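Local coordinates for uncharacterized protein (Bacteroides uniformis, PDB 4JPQ), which is of unknown function but probably binds carbohydrate through a family 9 carbohydrate-binding domain, at residues A127-L141 and C153-F167. Numbering follows the deposited sequence.
With SO4 (sulfate ion), chain E.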
loop_
_atom_site.group_PDB
_atom_site.type_symbol
_atom_site.label_atom_id
_atom_site.label_comp_id
_atom_site.label_asym_id
_atom_site.label_seq_id
_atom_site.Cartn_x
_atom_site.Cartn_y
_atom_site.Cartn_z
ATOM N N ALA A 127 14.131 4.988 -1.234
ATOM C CA ALA A 127 14.155 5.358 -2.660
ATOM C C ALA A 127 14.597 6.804 -2.915
ATOM O O ALA A 127 14.456 7.673 -2.046
ATOM C CB ALA A 127 12.789 5.126 -3.281
ATOM N N SER A 128 15.093 7.053 -4.124
ATOM C CA SER A 128 15.499 8.394 -4.535
ATOM C C SER A 128 14.284 9.260 -4.917
ATOM O O SER A 128 13.182 8.749 -5.138
ATOM C CB SER A 128 16.461 8.326 -5.728
ATOM O OG SER A 128 15.833 7.756 -6.867
ATOM N N GLN A 129 14.514 10.573 -5.005
ATOM C CA GLN A 129 13.501 11.566 -5.417
ATOM C C GLN A 129 12.912 11.216 -6.780
ATOM O O GLN A 129 11.691 11.288 -6.951
ATOM C CB GLN A 129 14.089 13.006 -5.478
ATOM C CG GLN A 129 14.427 13.664 -4.137
ATOM C CD GLN A 129 13.234 13.763 -3.183
ATOM O OE1 GLN A 129 12.071 13.806 -3.605
ATOM N NE2 GLN A 129 13.517 13.796 -1.890
ATOM N N GLU A 130 13.788 10.830 -7.718
ATOM C CA GLU A 130 13.404 10.396 -9.075
ATOM C C GLU A 130 12.367 9.249 -8.998
ATOM O O GLU A 130 11.314 9.310 -9.647
ATOM C CB GLU A 130 14.668 9.961 -9.856
ATOM C CG GLU A 130 14.490 9.587 -11.329
ATOM C CD GLU A 130 14.168 10.758 -12.256
ATOM O OE1 GLU A 130 14.588 11.910 -11.988
ATOM O OE2 GLU A 130 13.506 10.512 -13.291
ATOM N N VAL A 131 12.653 8.257 -8.149
ATOM C CA VAL A 131 11.784 7.081 -7.958
ATOM C C VAL A 131 10.498 7.451 -7.205
ATOM O O VAL A 131 9.422 6.954 -7.543
ATOM C CB VAL A 131 12.532 5.930 -7.239
ATOM C CG1 VAL A 131 11.604 4.744 -6.969
ATOM C CG2 VAL A 131 13.738 5.473 -8.056
ATOM N N LEU A 132 10.608 8.294 -6.175
ATOM C CA LEU A 132 9.415 8.794 -5.460
ATOM C C LEU A 132 8.510 9.555 -6.428
ATOM O O LEU A 132 7.281 9.406 -6.369
ATOM C CB LEU A 132 9.808 9.702 -4.298
ATOM C CG LEU A 132 10.487 8.994 -3.126
ATOM C CD1 LEU A 132 11.267 10.003 -2.286
ATOM C CD2 LEU A 132 9.469 8.218 -2.291
ATOM N N GLY A 133 9.147 10.340 -7.318
ATOM C CA GLY A 133 8.490 11.088 -8.386
ATOM C C GLY A 133 7.749 10.223 -9.398
ATOM O O GLY A 133 6.799 10.693 -10.010
HETATM N N MSE A 134 8.197 8.983 -9.599
HETATM C CA MSE A 134 7.512 8.036 -10.492
HETATM C C MSE A 134 6.153 7.605 -9.968
HETATM O O MSE A 134 5.238 7.387 -10.762
HETATM C CB MSE A 134 8.330 6.753 -10.717
HETATM C CG MSE A 134 9.533 6.918 -11.620
HETATM SE SE MSE A 134 10.664 5.309 -11.415
HETATM C CE MSE A 134 12.235 6.123 -12.284
ATOM N N VAL A 135 6.007 7.482 -8.649
ATOM C CA VAL A 135 4.754 6.987 -8.050
ATOM C C VAL A 135 3.764 8.125 -7.909
ATOM O O VAL A 135 3.942 9.009 -7.074
ATOM C CB VAL A 135 4.967 6.311 -6.679
ATOM C CG1 VAL A 135 3.637 5.805 -6.125
ATOM C CG2 VAL A 135 5.969 5.165 -6.798
ATOM N N LYS A 136 2.733 8.094 -8.744
ATOM C CA LYS A 136 1.688 9.104 -8.722
ATOM C C LYS A 136 0.757 8.708 -7.599
ATOM O O LYS A 136 0.541 7.523 -7.354
ATOM C CB LYS A 136 0.945 9.190 -10.055
ATOM C CG LYS A 136 1.830 9.565 -11.230
ATOM C CD LYS A 136 1.085 9.320 -12.541
ATOM C CE LYS A 136 1.900 9.751 -13.751
ATOM N NZ LYS A 136 1.095 9.664 -14.996
ATOM N N ARG A 137 0.240 9.721 -6.912
ATOM C CA ARG A 137 -0.631 9.557 -5.769
ATOM C C ARG A 137 -1.779 10.543 -5.772
ATOM O O ARG A 137 -1.718 11.581 -6.446
ATOM C CB ARG A 137 0.168 9.845 -4.521
ATOM C CG ARG A 137 1.244 8.836 -4.206
ATOM C CD ARG A 137 2.343 9.474 -3.377
ATOM N NE ARG A 137 3.448 10.049 -4.160
ATOM C CZ ARG A 137 4.424 10.819 -3.663
ATOM N NH1 ARG A 137 4.440 11.210 -2.383
ATOM N NH2 ARG A 137 5.387 11.241 -4.470
ATOM N N TRP A 138 -2.805 10.210 -4.986
ATOM C CA TRP A 138 -3.950 11.089 -4.735
ATOM C C TRP A 138 -4.631 10.643 -3.446
ATOM O O TRP A 138 -4.756 9.441 -3.202
ATOM C CB TRP A 138 -4.965 11.064 -5.896
ATOM C CG TRP A 138 -6.286 11.740 -5.551
ATOM C CD1 TRP A 138 -6.592 13.064 -5.689
ATOM C CD2 TRP A 138 -7.431 11.127 -4.952
ATOM N NE1 TRP A 138 -7.869 13.310 -5.242
ATOM C CE2 TRP A 138 -8.407 12.143 -4.772
ATOM C CE3 TRP A 138 -7.737 9.816 -4.560
ATOM C CZ2 TRP A 138 -9.683 11.886 -4.225
ATOM C CZ3 TRP A 138 -9.022 9.555 -3.998
ATOM C CH2 TRP A 138 -9.971 10.593 -3.841
ATOM N N SER A 139 -5.083 11.614 -2.656
ATOM C CA SER A 139 -5.868 11.351 -1.452
ATOM C C SER A 139 -6.985 12.366 -1.294
ATOM O O SER A 139 -6.868 13.496 -1.756
ATOM C CB SER A 139 -4.997 11.375 -0.203
ATOM O OG SER A 139 -5.790 11.204 0.963
ATOM N N SER A 140 -8.049 11.948 -0.609
ATOM C CA SER A 140 -9.180 12.825 -0.270
ATOM C C SER A 140 -8.804 13.816 0.845
ATOM O O SER A 140 -9.557 14.765 1.082
ATOM C CB SER A 140 -10.442 12.014 0.111
ATOM O OG SER A 140 -10.272 11.260 1.311
ATOM N N LEU A 141 -7.691 13.568 1.555
ATOM C CA LEU A 141 -7.141 14.467 2.583
ATOM C C LEU A 141 -5.759 14.997 2.171
ATOM O O LEU A 141 -4.962 15.403 3.027
ATOM C CB LEU A 141 -7.036 13.726 3.924
ATOM C CG LEU A 141 -8.341 13.220 4.520
ATOM C CD1 LEU A 141 -8.043 12.388 5.754
ATOM C CD2 LEU A 141 -9.260 14.372 4.856
ATOM N N CYS A 153 -13.762 9.785 10.480
ATOM C CA CYS A 153 -13.397 10.348 9.182
ATOM C C CYS A 153 -13.246 9.273 8.103
ATOM O O CYS A 153 -12.497 8.306 8.302
ATOM C CB CYS A 153 -12.073 11.094 9.332
ATOM S SG CYS A 153 -11.309 11.565 7.763
ATOM N N SER A 154 -13.945 9.459 6.978
ATOM C CA SER A 154 -13.842 8.565 5.819
ATOM C C SER A 154 -12.866 9.171 4.802
ATOM O O SER A 154 -13.033 10.312 4.403
ATOM C CB SER A 154 -15.199 8.334 5.160
ATOM O OG SER A 154 -16.048 7.588 6.002
ATOM N N TRP A 155 -11.829 8.426 4.426
ATOM C CA TRP A 155 -10.876 8.888 3.413
ATOM C C TRP A 155 -10.503 7.789 2.453
ATOM O O TRP A 155 -10.742 6.624 2.731
ATOM C CB TRP A 155 -9.624 9.513 4.029
ATOM C CG TRP A 155 -8.839 8.645 4.958
ATOM C CD1 TRP A 155 -9.122 8.382 6.265
ATOM C CD2 TRP A 155 -7.586 8.004 4.683
ATOM N NE1 TRP A 155 -8.144 7.585 6.811
ATOM C CE2 TRP A 155 -7.195 7.332 5.856
ATOM C CE3 TRP A 155 -6.760 7.924 3.552
ATOM C CZ2 TRP A 155 -6.019 6.592 5.934
ATOM C CZ3 TRP A 155 -5.582 7.172 3.632
ATOM C CH2 TRP A 155 -5.230 6.518 4.811
ATOM N N GLU A 156 -9.963 8.205 1.307
ATOM C CA GLU A 156 -9.535 7.314 0.244
ATOM C C GLU A 156 -8.170 7.753 -0.264
ATOM O O GLU A 156 -7.817 8.932 -0.184
ATOM C CB GLU A 156 -10.533 7.315 -0.914
ATOM C CG GLU A 156 -11.972 7.057 -0.483
ATOM C CD GLU A 156 -12.951 6.869 -1.638
ATOM O OE1 GLU A 156 -12.516 6.791 -2.805
ATOM O OE2 GLU A 156 -14.171 6.781 -1.365
ATOM N N LEU A 157 -7.420 6.794 -0.794
ATOM C CA LEU A 157 -6.069 7.021 -1.283
ATOM C C LEU A 157 -5.736 6.102 -2.443
ATOM O O LEU A 157 -6.138 4.944 -2.431
ATOM C CB LEU A 157 -5.066 6.823 -0.143
ATOM C CG LEU A 157 -3.573 7.041 -0.456
ATOM C CD1 LEU A 157 -2.867 7.704 0.714
ATOM C CD2 LEU A 157 -2.836 5.776 -0.890
ATOM N N VAL A 158 -4.949 6.634 -3.391
ATOM C CA VAL A 158 -4.556 5.948 -4.600
ATOM C C VAL A 158 -3.069 6.054 -4.831
ATOM O O VAL A 158 -2.478 7.099 -4.576
ATOM C CB VAL A 158 -5.277 6.562 -5.816
ATOM C CG1 VAL A 158 -4.673 6.127 -7.155
ATOM C CG2 VAL A 158 -6.746 6.207 -5.763
HETATM N N MSE A 159 -2.497 4.962 -5.327
HETATM C CA MSE A 159 -1.099 4.885 -5.718
HETATM C C MSE A 159 -1.059 4.275 -7.094
HETATM O O MSE A 159 -1.696 3.242 -7.334
HETATM C CB MSE A 159 -0.283 3.991 -4.771
HETATM C CG MSE A 159 -0.030 4.653 -3.426
HETATM SE SE MSE A 159 1.294 3.601 -2.428
HETATM C CE MSE A 159 0.168 2.602 -1.147
ATOM N N VAL A 160 -0.326 4.913 -8.002
ATOM C CA VAL A 160 -0.079 4.402 -9.360
ATOM C C VAL A 160 1.427 4.096 -9.365
ATOM O O VAL A 160 2.246 5.014 -9.393
ATOM C CB VAL A 160 -0.450 5.429 -10.434
ATOM C CG1 VAL A 160 -0.212 4.872 -11.831
ATOM C CG2 VAL A 160 -1.896 5.857 -10.263
ATOM N N ILE A 161 1.775 2.816 -9.276
ATOM C CA ILE A 161 3.170 2.372 -9.150
ATOM C C ILE A 161 3.705 1.869 -10.499
ATOM O O ILE A 161 3.356 0.763 -10.911
ATOM C CB ILE A 161 3.286 1.270 -8.069
ATOM C CG1 ILE A 161 2.822 1.806 -6.708
ATOM C CG2 ILE A 161 4.720 0.757 -7.958
ATOM C CD1 ILE A 161 2.609 0.736 -5.656
ATOM N N PRO A 162 4.534 2.680 -11.200
ATOM C CA PRO A 162 5.089 2.169 -12.458
ATOM C C PRO A 162 6.074 1.035 -12.215
ATOM O O PRO A 162 6.739 0.993 -11.178
ATOM C CB PRO A 162 5.826 3.384 -13.053
ATOM C CG PRO A 162 5.244 4.548 -12.351
ATOM C CD PRO A 162 5.038 4.043 -10.954
ATOM N N VAL A 163 6.180 0.155 -13.194
ATOM C CA VAL A 163 7.083 -0.992 -13.143
ATOM C C VAL A 163 8.557 -0.548 -12.885
ATOM O O VAL A 163 9.309 -1.234 -12.191
ATOM C CB VAL A 163 6.880 -1.838 -14.422
ATOM C CG1 VAL A 163 7.515 -1.174 -15.651
ATOM C CG2 VAL A 163 7.402 -3.227 -14.229
ATOM N N SER A 164 8.935 0.626 -13.408
ATOM C CA SER A 164 10.259 1.239 -13.174
ATOM C C SER A 164 10.524 1.625 -11.720
ATOM O O SER A 164 11.682 1.753 -11.335
ATOM C CB SER A 164 10.445 2.475 -14.052
ATOM O OG SER A 164 9.405 3.417 -13.830
ATOM N N ALA A 165 9.472 1.828 -10.914
ATOM C CA ALA A 165 9.642 2.129 -9.470
ATOM C C ALA A 165 10.205 0.961 -8.661
ATOM O O ALA A 165 10.588 1.167 -7.509
ATOM C CB ALA A 165 8.357 2.607 -8.842
ATOM N N PHE A 166 10.247 -0.255 -9.221
ATOM C CA PHE A 166 10.951 -1.366 -8.575
ATOM C C PHE A 166 12.444 -1.117 -8.867
ATOM O O PHE A 166 13.086 -1.820 -9.655
ATOM C CB PHE A 166 10.466 -2.706 -9.115
ATOM C CG PHE A 166 9.027 -3.012 -8.790
ATOM C CD1 PHE A 166 8.584 -2.999 -7.474
ATOM C CD2 PHE A 166 8.135 -3.389 -9.783
ATOM C CE1 PHE A 166 7.263 -3.299 -7.162
ATOM C CE2 PHE A 166 6.822 -3.720 -9.479
ATOM C CZ PHE A 166 6.379 -3.664 -8.166
ATOM N N PHE A 167 12.981 -0.130 -8.152
ATOM C CA PHE A 167 14.308 0.455 -8.413
ATOM C C PHE A 167 15.541 -0.430 -8.307
ATOM O O PHE A 167 16.603 -0.039 -8.799
ATOM C CB PHE A 167 14.498 1.783 -7.639
ATOM C CG PHE A 167 14.601 1.649 -6.137
ATOM C CD1 PHE A 167 13.467 1.624 -5.337
ATOM C CD2 PHE A 167 15.848 1.623 -5.520
ATOM C CE1 PHE A 167 13.569 1.521 -3.954
ATOM C CE2 PHE A 167 15.963 1.528 -4.135
ATOM C CZ PHE A 167 14.819 1.473 -3.350
HETATM S S SO4 E . 18.254 11.329 -3.678
HETATM O O1 SO4 E . 18.143 11.781 -2.267
HETATM O O2 SO4 E . 19.041 12.307 -4.475
HETATM O O3 SO4 E . 18.856 9.957 -3.697
HETATM O O4 SO4 E . 16.916 11.315 -4.294
#
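Phe167 packs against the start of helix 129-134: Ala127 CA lies over one face of its ring, Ala127 CB is 3.7 Å from Phe167 CE1, and Val131 CG2 meets Phe167 CB. With CG between the backbone N and carbonyl carbon (chi1 69°), the Phe167 ring lies against Ala127. Shortening Phe167 to an alanine is likely to strip Ala127 of the ring it packs against and open a gap there. Val135 splits its methyls, CG1 to Ile161 CG1 and CG2 to Ala165 CB. Strand 136-139 runs antiparallel to strand 153-162, as a short edge segment of the beta-sandwich expected for this family; strand 61-70 pairs with the other side of 153-162. Lys136 and Val160 form a hydrogen-bonded pair, as do Trp138 and Val158. Trp138 CE3 rests 3.9 Å from Val158 CG2, and CZ3 meets Glu156 CB, ring and carboxylate planes 86° apart; Glu156 OE1 bonds His65 NE2. Ser140 grips Glu156 twice: its N donates to Glu156 O, and its OG accepts from Glu156 N at 3.1 Å. Ser139 OG accepts from Leu141 N in an ST turn and bonds Cys109 O. Arg137 NE reaches Val135 O in its guanidinium plane; NH1 bonds Gly111 O and salt-bridges Asp80 OD1.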